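Long-range contact in periplasmic binding protein/LacI transcriptional regulator (Alkaliphilus metalliredigens, PDB 3CTP), which binds the sugar beta-D-xylulofuranose and probably acts as a LacI-type repressor that regulates transcription by binding DNA: residues N143-D155 against G305-L317. Numbering follows the deposited sequence.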
# COMPACT_ATOMS: atom_id res chain seq x y z
N ASN A 143 18.40 1.14 9.16
CA ASN A 143 18.91 1.73 10.38
C ASN A 143 19.74 0.71 11.13
O ASN A 143 19.33 -0.45 11.29
CB ASN A 143 17.75 2.18 11.29
CG ASN A 143 17.12 3.48 10.85
OD1 ASN A 143 17.48 4.07 9.84
ND2 ASN A 143 16.15 3.94 11.64
N HIS A 144 20.89 1.16 11.62
CA HIS A 144 21.79 0.31 12.39
C HIS A 144 21.22 0.12 13.78
O HIS A 144 20.78 1.07 14.42
CB HIS A 144 23.16 0.99 12.48
CG HIS A 144 23.89 0.99 11.17
ND1 HIS A 144 23.66 1.93 10.19
CD2 HIS A 144 24.81 0.14 10.67
CE1 HIS A 144 24.41 1.65 9.13
NE2 HIS A 144 25.11 0.57 9.40
N ILE A 145 21.29 -1.11 14.29
CA ILE A 145 20.70 -1.39 15.59
C ILE A 145 21.78 -1.60 16.63
O ILE A 145 21.92 -0.79 17.57
CB ILE A 145 19.77 -2.61 15.46
CG1 ILE A 145 18.69 -2.28 14.46
CG2 ILE A 145 19.09 -2.90 16.82
CD1 ILE A 145 17.65 -3.40 14.30
N LEU A 146 22.55 -2.65 16.45
CA LEU A 146 23.69 -2.92 17.32
C LEU A 146 24.83 -3.38 16.44
O LEU A 146 24.60 -3.82 15.31
CB LEU A 146 23.36 -4.03 18.30
CG LEU A 146 22.28 -3.75 19.35
CD1 LEU A 146 21.90 -5.05 20.04
CD2 LEU A 146 22.75 -2.71 20.39
N ASP A 147 26.05 -3.30 16.96
CA ASP A 147 27.20 -3.59 16.13
C ASP A 147 27.24 -5.06 15.72
O ASP A 147 27.99 -5.44 14.80
CB ASP A 147 28.48 -3.22 16.89
CG ASP A 147 28.61 -1.73 17.11
OD1 ASP A 147 27.91 -0.98 16.41
OD2 ASP A 147 29.38 -1.30 17.99
N ASN A 148 26.44 -5.90 16.37
CA ASN A 148 26.47 -7.31 16.02
C ASN A 148 25.27 -7.75 15.18
O ASN A 148 25.03 -8.93 15.04
CB ASN A 148 26.66 -8.21 17.24
CG ASN A 148 25.48 -8.20 18.17
OD1 ASN A 148 24.64 -7.30 18.11
ND2 ASN A 148 25.41 -9.20 19.05
N ILE A 149 24.58 -6.78 14.56
CA ILE A 149 23.45 -7.07 13.65
C ILE A 149 23.77 -6.47 12.28
O ILE A 149 24.10 -5.29 12.17
CB ILE A 149 22.14 -6.46 14.21
CG1 ILE A 149 21.75 -7.21 15.49
CG2 ILE A 149 21.01 -6.50 13.15
CD1 ILE A 149 20.60 -6.52 16.25
N ILE A 150 23.69 -7.31 11.24
CA ILE A 150 23.97 -6.88 9.87
C ILE A 150 22.91 -5.90 9.41
O ILE A 150 21.73 -6.13 9.63
CB ILE A 150 23.90 -8.07 8.93
CG1 ILE A 150 25.07 -9.03 9.22
CG2 ILE A 150 23.97 -7.60 7.44
CD1 ILE A 150 24.94 -10.39 8.49
N THR A 151 23.33 -4.84 8.73
CA THR A 151 22.40 -3.84 8.18
C THR A 151 22.50 -3.86 6.65
O THR A 151 23.61 -3.75 6.08
CB THR A 151 22.78 -2.42 8.68
OG1 THR A 151 22.92 -2.43 10.11
CG2 THR A 151 21.73 -1.40 8.28
N ILE A 152 21.35 -4.01 5.98
CA ILE A 152 21.27 -4.03 4.53
C ILE A 152 20.57 -2.73 4.10
O ILE A 152 19.57 -2.34 4.70
CB ILE A 152 20.41 -5.24 4.04
CG1 ILE A 152 20.99 -6.60 4.51
CG2 ILE A 152 20.28 -5.26 2.51
CD1 ILE A 152 20.47 -7.10 5.93
N SER A 153 21.06 -2.09 3.06
CA SER A 153 20.43 -0.85 2.62
C SER A 153 20.71 -0.62 1.16
O SER A 153 21.56 -1.30 0.60
CB SER A 153 21.01 0.28 3.45
OG SER A 153 20.36 1.50 3.14
N SER A 154 19.98 0.31 0.53
CA SER A 154 20.41 0.79 -0.78
C SER A 154 21.51 1.83 -0.59
O SER A 154 21.75 2.29 0.52
CB SER A 154 19.26 1.43 -1.56
OG SER A 154 18.25 0.46 -1.87
N ASP A 155 22.17 2.22 -1.69
CA ASP A 155 23.22 3.23 -1.63
C ASP A 155 22.60 4.62 -1.60
O ASP A 155 22.56 5.36 -2.58
CB ASP A 155 24.15 3.05 -2.85
CG ASP A 155 25.37 3.91 -2.78
OD1 ASP A 155 25.53 4.71 -1.82
OD2 ASP A 155 26.15 3.80 -3.75
N GLY A 305 29.12 -18.88 8.98
CA GLY A 305 30.01 -17.76 9.15
C GLY A 305 29.68 -16.64 8.20
O GLY A 305 29.47 -16.86 7.00
N VAL A 306 29.66 -15.43 8.73
CA VAL A 306 29.47 -14.24 7.92
C VAL A 306 30.01 -13.05 8.68
O VAL A 306 29.77 -12.93 9.87
CB VAL A 306 27.99 -14.03 7.52
CG1 VAL A 306 27.11 -14.04 8.70
CG2 VAL A 306 27.79 -12.73 6.74
N LEU A 307 30.75 -12.18 8.00
CA LEU A 307 31.25 -10.96 8.64
C LEU A 307 30.07 -10.02 8.86
O LEU A 307 29.30 -9.76 7.92
CB LEU A 307 32.29 -10.28 7.73
CG LEU A 307 32.84 -8.95 8.25
CD1 LEU A 307 33.52 -9.13 9.58
CD2 LEU A 307 33.81 -8.31 7.25
N ILE A 308 29.91 -9.52 10.09
CA ILE A 308 28.80 -8.60 10.36
C ILE A 308 29.19 -7.20 9.94
O ILE A 308 29.93 -6.51 10.65
CB ILE A 308 28.45 -8.65 11.87
CG1 ILE A 308 28.15 -10.08 12.28
CG2 ILE A 308 27.29 -7.73 12.17
CD1 ILE A 308 27.07 -10.68 11.52
N GLU A 309 28.76 -6.78 8.74
CA GLU A 309 29.15 -5.52 8.15
C GLU A 309 27.99 -5.02 7.30
O GLU A 309 27.02 -5.76 7.10
CB GLU A 309 30.36 -5.74 7.22
CG GLU A 309 30.10 -6.74 6.08
CD GLU A 309 31.31 -6.98 5.17
OE1 GLU A 309 32.12 -6.05 4.98
OE2 GLU A 309 31.42 -8.11 4.65
N ASP A 310 28.08 -3.78 6.79
CA ASP A 310 27.00 -3.23 5.96
C ASP A 310 26.95 -3.89 4.58
O ASP A 310 28.00 -4.10 3.94
CB ASP A 310 27.22 -1.74 5.68
CG ASP A 310 27.13 -0.87 6.94
OD1 ASP A 310 26.55 -1.30 7.94
OD2 ASP A 310 27.66 0.26 6.90
N TYR A 311 25.74 -4.19 4.12
CA TYR A 311 25.53 -4.63 2.74
C TYR A 311 24.79 -3.53 2.02
O TYR A 311 23.66 -3.24 2.38
CB TYR A 311 24.68 -5.91 2.71
CG TYR A 311 25.51 -7.17 2.97
CD1 TYR A 311 26.10 -7.41 4.20
CD2 TYR A 311 25.69 -8.11 1.95
CE1 TYR A 311 26.88 -8.55 4.42
CE2 TYR A 311 26.45 -9.26 2.17
CZ TYR A 311 27.05 -9.47 3.39
OH TYR A 311 27.81 -10.62 3.55
N ILE A 312 25.43 -2.88 1.05
CA ILE A 312 24.84 -1.72 0.38
C ILE A 312 24.63 -2.01 -1.09
O ILE A 312 25.59 -2.37 -1.80
CB ILE A 312 25.78 -0.51 0.56
CG1 ILE A 312 25.98 -0.24 2.05
CG2 ILE A 312 25.22 0.72 -0.13
CD1 ILE A 312 26.93 0.90 2.35
N MET A 313 23.38 -1.92 -1.56
CA MET A 313 23.04 -2.25 -2.95
C MET A 313 23.01 -1.01 -3.86
O MET A 313 22.53 0.05 -3.48
CB MET A 313 21.65 -2.94 -3.07
CG MET A 313 21.41 -4.27 -2.35
SD MET A 313 22.54 -5.63 -2.79
CE MET A 313 23.32 -5.39 -1.27
N GLU A 314 23.48 -1.18 -5.09
CA GLU A 314 23.59 -0.09 -6.04
C GLU A 314 22.22 0.44 -6.46
O GLU A 314 21.28 -0.34 -6.70
CB GLU A 314 24.32 -0.64 -7.29
CG GLU A 314 24.53 0.34 -8.42
CD GLU A 314 25.31 -0.27 -9.59
OE1 GLU A 314 25.69 -1.45 -9.50
OE2 GLU A 314 25.51 0.44 -10.60
N VAL A 315 22.16 1.76 -6.61
CA VAL A 315 20.96 2.45 -7.12
C VAL A 315 21.23 3.03 -8.51
O VAL A 315 22.38 3.13 -8.94
CB VAL A 315 20.50 3.59 -6.17
CG1 VAL A 315 20.14 2.98 -4.81
CG2 VAL A 315 21.59 4.62 -6.01
N LYS A 316 20.16 3.38 -9.21
CA LYS A 316 20.32 4.00 -10.52
C LYS A 316 19.18 4.95 -10.81
O LYS A 316 18.07 4.79 -10.31
CB LYS A 316 20.36 2.92 -11.59
CG LYS A 316 19.07 2.21 -11.73
CD LYS A 316 19.15 1.03 -12.70
CE LYS A 316 17.78 0.35 -12.76
NZ LYS A 316 17.88 -1.14 -12.93
N LEU A 317 19.47 5.94 -11.65
CA LEU A 317 18.48 6.93 -12.04
C LEU A 317 17.47 6.34 -13.02
O LEU A 317 17.87 5.65 -13.98
CB LEU A 317 19.20 8.10 -12.71
CG LEU A 317 18.31 9.13 -13.37
CD1 LEU A 317 17.64 9.92 -12.26
CD2 LEU A 317 19.18 10.05 -14.22
O HOH W 1 30.24 -6.55 13.49
O HOH W 2 25.86 -3.48 9.60
O HOH W 3 24.79 3.18 -6.17
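H144 sends NE2 to D310 OD1 at 2.8 Å, in the plane of the imidazole but 32° out of the carboxylate plane, on its syn side. E185 takes ND1, and T151 CG2 lies over one face. At the turn, a water donates to D147 O and I308 O, while I308 CG2 rests against the N148 backbone. I150 lies just before the paired strands: CG1 packs tightly on I308 CD1 (3.5 Å) and CD1 meets V306 CG2 tip to tip. Its chi1 of -68° leaves CG2 anti to the backbone N, where it meets Y311 CD1. With an alanine here these contacts go, which is likely to open a gap facing I308, V306 and the Y311 ring. From T151 on, strands 151-154 and 311-313 run parallel: T151 O accepts Y311 N, S153 N and S153 O bond Y311 O and M313 N, and D155 N reaches M313 O at 2.8 Å. I152 packs on V139; Y311, M313 and S154, on the same face, meet helix 286-302, and S154 OG bonds Q284 of the sugar pocket. D155, pressed on I312 CG2, N-caps the next helix, with OD2 bonded to N158. Backbone bonds thus join two strands of a Rossmann-like sheet, while carboxylates at both ring nitrogens would probably favour a protonated H144.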